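Local coordinates for carbonic anhydrase (Coccomyxa sp. PA, PDB 3UCJ), which probably catalyses the reversible hydration of carbon dioxide to hydrogencarbonate, as a zinc-dependent carbonic anhydrase of the beta class, at residues Y42-C47 against V67-G72; I98-H103 against A160-V165; G102-G107 against K152-N157. All coordinates share one frame; numbering follows the deposited sequence.

From the N terminus, the chain first closes contact 1, where strand 42-47 pairs with strand 65-70 after a short beta-alpha-beta crossover through helix 54-57. Strand 97-103 then lines up on the other side of strand 42-47. It opens contacts 2 and 3, which share Gly102 and His103, and both close on helix 146-167. Contact 3 (102-107 with 152-157) closes first and contact 2 (98-103 with 160-165) later, so the loop of contact 3 nests inside that of contact 2. Contact 1 stands before both in series. Together they tie sheet, helix and zinc site, with Cys47, His103 and Cys106 meeting at the metal.

Contact 1 of 3, residues Y42-C47 against V67-G72; sequences YLYIGC and VQRNVG. With ZN (zinc ion), chain C; AZM (5-acetamido-1,3,4-thiadiazole-2-sulfonamide), chain D.
Cys47 SG carries two loads at once: it binds the zinc ion at 2.4 Å and accepts a hydrogen bond from Gly72 N at 3.4 Å. The two segments are neighbouring parallel strands of a beta-alpha-beta unit in the beta-class carbonic anhydrase fold. The axes of these short strand segments lie 18° apart. Tyr44 pairs with Val67, Ile45 with Gln68 and Gly46 with Arg69. Three backbone bonds hold this register: Gln68 N to Tyr44 O, Gly46 N to Gln68 O, and Asn70 N to Gly46 O. On one face the Tyr44 ring lies beside Val67, pointing the same way, with CD2 4.2 Å from Val67 CG1. Arg69 CG meets the edge of that ring near its plane, and the guanidinium plane stands 84° from the ring. Gly46 leaves room for this ring, since a CB there would clash with Tyr44 CE2. Arg69 bends at chi3 (69°), which brings NE back to Cys47 O at 3.0 Å. The donor lies tilted from the carbonyl plane. A leucine in place of Arg69 would probably leave Cys47 O without this side-chain donor and hold the backbone of the zinc ligand less firmly. On the other face Ile45 CG2 touches Gln68 CG. Gln68 OE1 takes a straight bond from Asn70 ND2 on a lone pair, and also one from Asn81 of the second subunit. Beyond the strand, Val71 and Gly72 line the acetazolamide pocket. At Gly72 the positive phi would press any CB against the preceding carbonyl oxygen, and its N points at the sulfur. The inhibitor completes the metal site through its sulfonamide nitrogen N1, 1.9 Å from the zinc ion, while its O2 lies 3.3 Å from Cys47 SG.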
loop_
_atom_site.group_PDB
_atom_site.type_symbol
_atom_site.label_atom_id
_atom_site.label_comp_id
_atom_site.label_asym_id
_atom_site.label_seq_id
_atom_site.Cartn_x
_atom_site.Cartn_y
_atom_site.Cartn_z
ATOM N N TYR A 42 -4.076 22.776 12.780
ATOM C CA TYR A 42 -4.187 22.547 11.319
ATOM C C TYR A 42 -3.458 21.197 10.973
ATOM O O TYR A 42 -2.426 20.896 11.571
ATOM C CB TYR A 42 -3.432 23.615 10.574
ATOM C CG TYR A 42 -4.131 24.969 10.609
ATOM C CD1 TYR A 42 -5.133 25.278 9.673
ATOM C CD2 TYR A 42 -3.798 25.903 11.610
ATOM C CE1 TYR A 42 -5.807 26.495 9.698
ATOM C CE2 TYR A 42 -4.448 27.155 11.651
ATOM C CZ TYR A 42 -5.461 27.424 10.704
ATOM O OH TYR A 42 -6.092 28.606 10.761
ATOM N N LEU A 43 -4.081 20.429 10.095
ATOM C CA LEU A 43 -3.297 19.431 9.248
ATOM C C LEU A 43 -3.181 20.064 7.865
ATOM O O LEU A 43 -4.177 20.528 7.356
ATOM C CB LEU A 43 -4.130 18.197 9.160
ATOM C CG LEU A 43 -3.654 17.150 8.039
ATOM C CD1 LEU A 43 -2.297 16.666 8.387
ATOM C CD2 LEU A 43 -4.613 15.994 8.025
ATOM N N TYR A 44 -2.007 19.968 7.209
ATOM C CA TYR A 44 -1.882 20.437 5.851
ATOM C C TYR A 44 -1.449 19.147 5.082
ATOM O O TYR A 44 -0.584 18.414 5.547
ATOM C CB TYR A 44 -0.800 21.452 5.783
ATOM C CG TYR A 44 -0.229 21.814 4.417
ATOM C CD1 TYR A 44 -0.646 22.956 3.740
ATOM C CD2 TYR A 44 0.802 21.024 3.820
ATOM C CE1 TYR A 44 -0.069 23.326 2.510
ATOM C CE2 TYR A 44 1.357 21.385 2.643
ATOM C CZ TYR A 44 0.930 22.524 1.972
ATOM O OH TYR A 44 1.510 22.813 0.761
ATOM N N ILE A 45 -2.100 18.953 3.949
ATOM C CA ILE A 45 -1.748 17.856 2.974
ATOM C C ILE A 45 -1.401 18.632 1.697
ATOM O O ILE A 45 -2.303 19.371 1.147
ATOM C CB ILE A 45 -2.937 17.037 2.700
ATOM C CG1 ILE A 45 -3.424 16.308 3.996
ATOM C CG2 ILE A 45 -2.590 15.933 1.579
ATOM C CD1 ILE A 45 -4.809 15.696 3.898
ATOM N N GLY A 46 -0.149 18.508 1.274
ATOM C CA GLY A 46 0.319 19.277 0.125
ATOM C C GLY A 46 1.326 18.479 -0.651
ATOM O O GLY A 46 1.593 17.319 -0.323
ATOM N N CYS A 47 1.902 19.125 -1.656
ATOM C CA CYS A 47 2.864 18.444 -2.551
ATOM C C CYS A 47 4.287 18.436 -1.983
ATOM O O CYS A 47 4.668 19.427 -1.309
ATOM C CB CYS A 47 2.846 19.154 -3.961
ATOM S SG CYS A 47 3.768 18.095 -5.054
ATOM N N VAL A 67 1.930 18.075 9.109
ATOM C CA VAL A 67 2.111 18.021 7.674
ATOM C C VAL A 67 2.279 16.635 7.034
ATOM O O VAL A 67 3.075 15.872 7.455
ATOM C CB VAL A 67 3.301 18.876 7.274
ATOM C CG1 VAL A 67 3.600 18.711 5.839
ATOM C CG2 VAL A 67 3.048 20.324 7.610
ATOM N N GLN A 68 1.477 16.366 6.020
ATOM C CA GLN A 68 1.697 15.298 5.070
ATOM C C GLN A 68 2.081 15.908 3.723
ATOM O O GLN A 68 1.404 16.759 3.251
ATOM C CB GLN A 68 0.454 14.441 4.924
ATOM C CG GLN A 68 0.265 13.769 3.596
ATOM C CD GLN A 68 1.029 12.475 3.423
ATOM O OE1 GLN A 68 0.989 11.889 2.389
ATOM N NE2 GLN A 68 1.679 12.038 4.441
ATOM N N ARG A 69 3.165 15.445 3.119
ATOM C CA ARG A 69 3.492 15.995 1.794
ATOM C C ARG A 69 3.909 14.789 0.953
ATOM O O ARG A 69 4.656 13.954 1.415
ATOM C CB ARG A 69 4.690 16.968 1.898
ATOM C CG ARG A 69 4.180 18.383 2.347
ATOM C CD ARG A 69 5.422 19.252 2.559
ATOM N NE ARG A 69 6.134 19.582 1.290
ATOM C CZ ARG A 69 7.140 20.435 1.214
ATOM N NH1 ARG A 69 7.637 21.059 2.312
ATOM N NH2 ARG A 69 7.703 20.619 0.061
ATOM N N ASN A 70 3.269 14.684 -0.207
ATOM C CA ASN A 70 3.612 13.562 -1.132
ATOM C C ASN A 70 3.546 14.098 -2.558
ATOM O O ASN A 70 3.099 15.233 -2.788
ATOM C CB ASN A 70 2.605 12.379 -0.901
ATOM C CG ASN A 70 1.153 12.751 -1.271
ATOM O OD1 ASN A 70 0.820 13.119 -2.414
ATOM N ND2 ASN A 70 0.249 12.588 -0.305
ATOM N N VAL A 71 4.004 13.297 -3.510
ATOM C CA VAL A 71 3.957 13.769 -4.920
ATOM C C VAL A 71 2.552 13.956 -5.446
ATOM O O VAL A 71 1.730 13.007 -5.557
ATOM C CB VAL A 71 4.791 12.731 -5.819
ATOM C CG1 VAL A 71 4.407 12.947 -7.328
ATOM C CG2 VAL A 71 6.290 12.781 -5.470
ATOM N N GLY A 72 2.207 15.210 -5.785
ATOM C CA GLY A 72 0.845 15.485 -6.202
ATOM C C GLY A 72 -0.216 15.712 -5.123
ATOM O O GLY A 72 -1.348 15.847 -5.467
HETATM ZN ZN ZN C . 3.711 19.186 -7.148
HETATM C C1 AZM D . 6.723 16.884 -9.498
HETATM C C2 AZM D . 6.967 15.303 -11.309
HETATM C C3 AZM D . 6.483 13.098 -12.079
HETATM C C4 AZM D . 6.877 11.974 -13.019
HETATM N N1 AZM D . 5.364 18.866 -8.112
HETATM N N2 AZM D . 7.359 16.580 -11.637
HETATM N N3 AZM D . 7.227 17.567 -10.526
HETATM N N4 AZM D . 6.928 14.328 -12.345
HETATM O O1 AZM D . 7.569 18.008 -7.297
HETATM O O2 AZM D . 5.582 16.646 -7.341
HETATM O O3 AZM D . 5.772 12.911 -11.055
HETATM S S1 AZM D . 6.429 17.704 -7.985
HETATM S S2 AZM D . 6.459 15.136 -9.692
#

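Contact 2 of 3, residues I98-H103 against A160-V165; sequences ILVCGH and AQVFNV. With ZN (zinc ion), chain C.
Val100 CG1 presses on Gln161 CB at 3.6 Å, the shortest approach between segments 98-103 and 160-165. The two side chains cross at about a right angle. The other methyl, Val100 CG2, slides past Val165 CG2 in the opposite direction at 3.7 Å. Val100 CB meets Val162 CG2 at 3.8 Å, so one valine touches three helix residues. Two residues back along the strand, Ile98 meets the same Val165 tip to tip, with Ile98 CD1 3.8 Å from Val165 CG1. With chi1 at 164°, Val165 sends CG1 to Ile98 and CG2 to Val100. No hydrogen bond crosses this apolar interface. Gln161 gives it only its CB; the chain bends at chi2, and the amide turns away to Val75 N and Asn157 OD1. Asn164 ND2 also reaches Gln161 OE1, from above the carbonyl plane. The strand leads to the zinc ligand His103. Helix and strand run nearly antiparallel, at 157°, with their axes 8.8 Å apart. This is apolar packing of a helix lengthwise on one face of the central sheet of this alpha/beta fold. Val165 also touches Ile45 of strand 42-47 and Val183 of strand 182-189, and Val162 reaches Ile199 and Ile202 of strand 194-202.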
loop_
_atom_site.group_PDB
_atom_site.type_symbol
_atom_site.label_atom_id
_atom_site.label_comp_id
_atom_site.label_asym_id
_atom_site.label_seq_id
_atom_site.Cartn_x
_atom_site.Cartn_y
_atom_site.Cartn_z
ATOM N N ILE A 98 -8.374 21.241 8.058
ATOM C CA ILE A 98 -7.450 20.424 7.185
ATOM C C ILE A 98 -7.323 21.264 5.887
ATOM O O ILE A 98 -8.334 21.595 5.279
ATOM C CB ILE A 98 -8.099 19.117 6.870
ATOM C CG1 ILE A 98 -8.252 18.221 8.110
ATOM C CG2 ILE A 98 -7.171 18.407 5.815
ATOM C CD1 ILE A 98 -9.207 17.072 7.929
ATOM N N LEU A 99 -6.111 21.630 5.537
ATOM C CA LEU A 99 -5.833 22.416 4.367
ATOM C C LEU A 99 -5.356 21.408 3.296
ATOM O O LEU A 99 -4.382 20.697 3.546
ATOM C CB LEU A 99 -4.686 23.329 4.695
ATOM C CG LEU A 99 -4.820 24.318 5.900
ATOM C CD1 LEU A 99 -3.508 25.041 6.168
ATOM C CD2 LEU A 99 -6.017 25.251 5.546
ATOM N N VAL A 100 -6.052 21.336 2.154
ATOM C CA VAL A 100 -5.619 20.474 1.062
ATOM C C VAL A 100 -5.107 21.430 0.058
ATOM O O VAL A 100 -5.900 22.151 -0.569
ATOM C CB VAL A 100 -6.842 19.688 0.524
ATOM C CG1 VAL A 100 -6.463 18.753 -0.759
ATOM C CG2 VAL A 100 -7.454 18.858 1.644
ATOM N N CYS A 101 -3.822 21.379 -0.142
ATOM C CA CYS A 101 -3.172 22.396 -0.938
ATOM C C CYS A 101 -2.567 21.832 -2.194
ATOM O O CYS A 101 -1.626 21.046 -2.093
ATOM C CB CYS A 101 -2.073 23.057 -0.091
ATOM S SG CYS A 101 -1.402 24.539 -0.943
ATOM N N GLY A 102 -3.053 22.230 -3.376
ATOM C CA GLY A 102 -2.247 21.920 -4.575
ATOM C C GLY A 102 -1.371 23.118 -4.941
ATOM O O GLY A 102 -1.402 24.153 -4.251
ATOM N N HIS A 103 -0.634 23.020 -6.038
ATOM C CA HIS A 103 0.157 24.195 -6.463
ATOM C C HIS A 103 0.288 24.251 -8.007
ATOM O O HIS A 103 0.435 23.218 -8.699
ATOM C CB HIS A 103 1.547 24.194 -5.829
ATOM C CG HIS A 103 2.436 23.107 -6.339
ATOM N ND1 HIS A 103 3.416 23.294 -7.299
ATOM C CD2 HIS A 103 2.485 21.787 -6.011
ATOM C CE1 HIS A 103 4.053 22.144 -7.506
ATOM N NE2 HIS A 103 3.509 21.222 -6.735
ATOM N N ALA A 160 -10.756 17.213 -6.200
ATOM C CA ALA A 160 -10.977 15.801 -5.969
ATOM C C ALA A 160 -10.376 15.413 -4.609
ATOM O O ALA A 160 -10.951 14.560 -3.937
ATOM C CB ALA A 160 -10.232 15.005 -7.069
ATOM N N GLN A 161 -9.228 16.008 -4.242
ATOM C CA GLN A 161 -8.551 15.575 -3.008
ATOM C C GLN A 161 -9.334 16.153 -1.829
ATOM O O GLN A 161 -9.455 15.499 -0.785
ATOM C CB GLN A 161 -7.046 15.929 -2.955
ATOM C CG GLN A 161 -6.252 15.346 -4.159
ATOM C CD GLN A 161 -6.568 13.848 -4.475
ATOM O OE1 GLN A 161 -6.754 13.023 -3.543
ATOM N NE2 GLN A 161 -6.655 13.490 -5.832
ATOM N N VAL A 162 -9.962 17.304 -2.023
ATOM C CA VAL A 162 -10.890 17.791 -0.965
ATOM C C VAL A 162 -12.022 16.860 -0.781
ATOM O O VAL A 162 -12.395 16.511 0.399
ATOM C CB VAL A 162 -11.402 19.251 -1.259
ATOM C CG1 VAL A 162 -12.639 19.588 -0.375
ATOM C CG2 VAL A 162 -10.262 20.189 -1.051
ATOM N N PHE A 163 -12.606 16.374 -1.886
ATOM C CA PHE A 163 -13.684 15.390 -1.746
ATOM C C PHE A 163 -13.189 14.119 -1.035
ATOM O O PHE A 163 -13.874 13.535 -0.124
ATOM C CB PHE A 163 -14.244 15.001 -3.176
ATOM C CG PHE A 163 -15.391 14.029 -3.123
ATOM C CD1 PHE A 163 -16.705 14.524 -3.220
ATOM C CD2 PHE A 163 -15.193 12.643 -3.059
ATOM C CE1 PHE A 163 -17.803 13.681 -3.207
ATOM C CE2 PHE A 163 -16.328 11.721 -3.020
ATOM C CZ PHE A 163 -17.644 12.258 -3.077
ATOM N N ASN A 164 -11.987 13.677 -1.421
ATOM C CA ASN A 164 -11.481 12.447 -0.773
ATOM C C ASN A 164 -11.293 12.630 0.756
ATOM O O ASN A 164 -11.570 11.714 1.514
ATOM C CB ASN A 164 -10.129 12.035 -1.409
ATOM C CG ASN A 164 -10.366 11.443 -2.817
ATOM O OD1 ASN A 164 -11.489 11.047 -3.096
ATOM N ND2 ASN A 164 -9.386 11.537 -3.727
ATOM N N VAL A 165 -10.822 13.796 1.158
ATOM C CA VAL A 165 -10.624 14.062 2.608
ATOM C C VAL A 165 -12.063 14.056 3.241
ATOM O O VAL A 165 -12.310 13.359 4.262
ATOM C CB VAL A 165 -9.917 15.384 2.826
ATOM C CG1 VAL A 165 -10.038 15.915 4.355
ATOM C CG2 VAL A 165 -8.397 15.321 2.434
HETATM ZN ZN ZN C . 3.711 19.186 -7.148
#

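Contact 3 of 3, residues G102-G107 against K152-N157; sequences GHYNCG and KMVELN. With ZN (zinc ion), chain C; AZM (5-acetamido-1,3,4-thiadiazole-2-sulfonamide), chain D.
Val154 points its two methyls at the turn that follows strand 97-103, and both lie 3.4 Å from a single backbone atom, His103 O. Beyond it, CG1 approaches Tyr104 CD2 and CG2 meets Cys106 CB at 4.0 Å. One helix valine thus backs the strand end and turn that carry two zinc ligands. Tyr104 extends obliquely past Val154 to the next residue of the helix. Its OH gives a hydrogen bond of 2.8 Å to Glu155 OE1, which sits at the ring edge in the ring plane. Carboxylate and ring planes stand 81° apart, and the oxygen is met on its anti side. Glu155 stays extended beyond CG, which lets it span the distance to the hydroxyl. Lys196 NZ also bonds Tyr104 OH, so the hydroxyl has two partners. On the other side of the turn, His103 points away from the helix. Its CG sits between the backbone N and the carbonyl carbon (chi1 69°), a rotation that turns the ring to the zinc ion. NE2 binds the metal at 2.1 Å, and ND1 gives a hydrogen bond to Tyr104 O at 2.9 Å, which helps fix the ring. Cys106 CB lies over one ring face, near the rim. Cys106 SG binds the metal at 2.4 Å and caps the start of helix 107-114, as Cys106 is its N-cap residue. Acetazolamide N1 meets the His103 ring at its edge. Around this contact, Tyr104 and Val154 both pack on Val187 of strand 182-189, while helices 128-135 and 138-141 lie against Met153 and Leu156 of helix 146-167.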
loop_
_atom_site.group_PDB
_atom_site.type_symbol
_atom_site.label_atom_id
_atom_site.label_comp_id
_atom_site.label_asym_id
_atom_site.label_seq_id
_atom_site.Cartn_x
_atom_site.Cartn_y
_atom_site.Cartn_z
ATOM N N GLY A 102 -3.053 22.230 -3.376
ATOM C CA GLY A 102 -2.247 21.920 -4.575
ATOM C C GLY A 102 -1.371 23.118 -4.941
ATOM O O GLY A 102 -1.402 24.153 -4.251
ATOM N N HIS A 103 -0.634 23.020 -6.038
ATOM C CA HIS A 103 0.157 24.195 -6.463
ATOM C C HIS A 103 0.288 24.251 -8.007
ATOM O O HIS A 103 0.435 23.218 -8.699
ATOM C CB HIS A 103 1.547 24.194 -5.829
ATOM C CG HIS A 103 2.436 23.107 -6.339
ATOM N ND1 HIS A 103 3.416 23.294 -7.299
ATOM C CD2 HIS A 103 2.485 21.787 -6.011
ATOM C CE1 HIS A 103 4.053 22.144 -7.506
ATOM N NE2 HIS A 103 3.509 21.222 -6.735
ATOM N N TYR A 104 0.307 25.482 -8.585
ATOM C CA TYR A 104 0.559 25.602 -10.043
ATOM C C TYR A 104 1.953 25.176 -10.351
ATOM O O TYR A 104 2.824 25.173 -9.474
ATOM C CB TYR A 104 0.292 27.079 -10.490
ATOM C CG TYR A 104 -1.180 27.386 -10.313
ATOM C CD1 TYR A 104 -1.609 28.322 -9.376
ATOM C CD2 TYR A 104 -2.160 26.674 -11.043
ATOM C CE1 TYR A 104 -2.933 28.636 -9.241
ATOM C CE2 TYR A 104 -3.505 26.962 -10.897
ATOM C CZ TYR A 104 -3.880 27.936 -9.965
ATOM O OH TYR A 104 -5.170 28.224 -9.803
ATOM N N ASN A 105 2.194 24.746 -11.594
ATOM C CA ASN A 105 3.501 24.269 -11.999
ATOM C C ASN A 105 3.878 22.908 -11.311
ATOM O O ASN A 105 5.046 22.576 -11.131
ATOM C CB ASN A 105 4.650 25.338 -11.852
ATOM C CG ASN A 105 5.837 25.042 -12.756
ATOM O OD1 ASN A 105 6.954 24.737 -12.300
ATOM N ND2 ASN A 105 5.631 25.217 -14.094
ATOM N N CYS A 106 2.849 22.128 -10.977
ATOM C CA CYS A 106 3.019 20.835 -10.278
ATOM C C CYS A 106 3.286 19.815 -11.353
ATOM O O CYS A 106 2.382 19.474 -12.104
ATOM C CB CYS A 106 1.716 20.502 -9.537
ATOM S SG CYS A 106 1.913 18.803 -8.717
ATOM N N GLY A 107 4.522 19.395 -11.430
ATOM C CA GLY A 107 4.939 18.381 -12.327
ATOM C C GLY A 107 4.215 17.063 -12.177
ATOM O O GLY A 107 4.126 16.309 -13.169
ATOM N N LYS A 152 -5.599 23.833 -15.003
ATOM C CA LYS A 152 -6.866 23.247 -14.731
ATOM C C LYS A 152 -6.711 21.893 -14.041
ATOM O O LYS A 152 -7.440 21.577 -13.155
ATOM C CB LYS A 152 -7.624 23.106 -16.033
ATOM C CG LYS A 152 -9.038 22.757 -15.909
ATOM C CD LYS A 152 -9.736 23.686 -15.024
ATOM C CE LYS A 152 -11.124 23.846 -15.461
ATOM N NZ LYS A 152 -12.020 24.268 -14.410
ATOM N N MET A 153 -5.756 21.105 -14.471
ATOM C CA MET A 153 -5.519 19.827 -13.844
ATOM C C MET A 153 -5.183 20.002 -12.365
ATOM O O MET A 153 -5.686 19.307 -11.538
ATOM C CB MET A 153 -4.427 19.081 -14.565
ATOM C CG MET A 153 -4.217 17.671 -14.084
ATOM S SD MET A 153 -5.487 16.550 -14.566
ATOM C CE MET A 153 -6.411 16.308 -13.077
ATOM N N VAL A 154 -4.325 20.947 -12.065
ATOM C CA VAL A 154 -4.000 21.277 -10.688
ATOM C C VAL A 154 -5.252 21.570 -9.874
ATOM O O VAL A 154 -5.458 21.026 -8.837
ATOM C CB VAL A 154 -2.996 22.441 -10.621
ATOM C CG1 VAL A 154 -2.888 22.963 -9.246
ATOM C CG2 VAL A 154 -1.665 21.994 -11.091
ATOM N N GLU A 155 -6.108 22.415 -10.401
ATOM C CA GLU A 155 -7.332 22.778 -9.747
ATOM C C GLU A 155 -8.305 21.628 -9.560
ATOM O O GLU A 155 -8.900 21.490 -8.530
ATOM C CB GLU A 155 -8.000 23.925 -10.494
ATOM C CG GLU A 155 -7.215 25.192 -10.467
ATOM C CD GLU A 155 -7.620 26.196 -11.535
ATOM O OE1 GLU A 155 -6.892 27.164 -11.715
ATOM O OE2 GLU A 155 -8.639 25.994 -12.187
ATOM N N LEU A 156 -8.482 20.829 -10.586
ATOM C CA LEU A 156 -9.392 19.699 -10.509
ATOM C C LEU A 156 -8.867 18.707 -9.481
ATOM O O LEU A 156 -9.677 18.069 -8.783
ATOM C CB LEU A 156 -9.488 18.982 -11.869
ATOM C CG LEU A 156 -10.398 19.799 -12.861
ATOM C CD1 LEU A 156 -10.170 19.236 -14.293
ATOM C CD2 LEU A 156 -11.840 19.845 -12.400
ATOM N N ASN A 157 -7.551 18.588 -9.451
ATOM C CA ASN A 157 -6.923 17.652 -8.505
ATOM C C ASN A 157 -7.208 18.141 -7.064
ATOM O O ASN A 157 -7.673 17.347 -6.183
ATOM C CB ASN A 157 -5.448 17.513 -8.775
ATOM C CG ASN A 157 -4.822 16.394 -7.888
ATOM O OD1 ASN A 157 -5.355 15.276 -7.830
ATOM N ND2 ASN A 157 -3.782 16.747 -7.169
HETATM ZN ZN ZN C . 3.711 19.186 -7.148
HETATM C C1 AZM D . 6.723 16.884 -9.498
HETATM C C2 AZM D . 6.967 15.303 -11.309
HETATM C C3 AZM D . 6.483 13.098 -12.079
HETATM C C4 AZM D . 6.877 11.974 -13.019
HETATM N N1 AZM D . 5.364 18.866 -8.112
HETATM N N2 AZM D . 7.359 16.580 -11.637
HETATM N N3 AZM D . 7.227 17.567 -10.526
HETATM N N4 AZM D . 6.928 14.328 -12.345
HETATM O O1 AZM D . 7.569 18.008 -7.297
HETATM O O2 AZM D . 5.582 16.646 -7.341
HETATM O O3 AZM D . 5.772 12.911 -11.055
HETATM S S1 AZM D . 6.429 17.704 -7.985
HETATM S S2 AZM D . 6.459 15.136 -9.692
#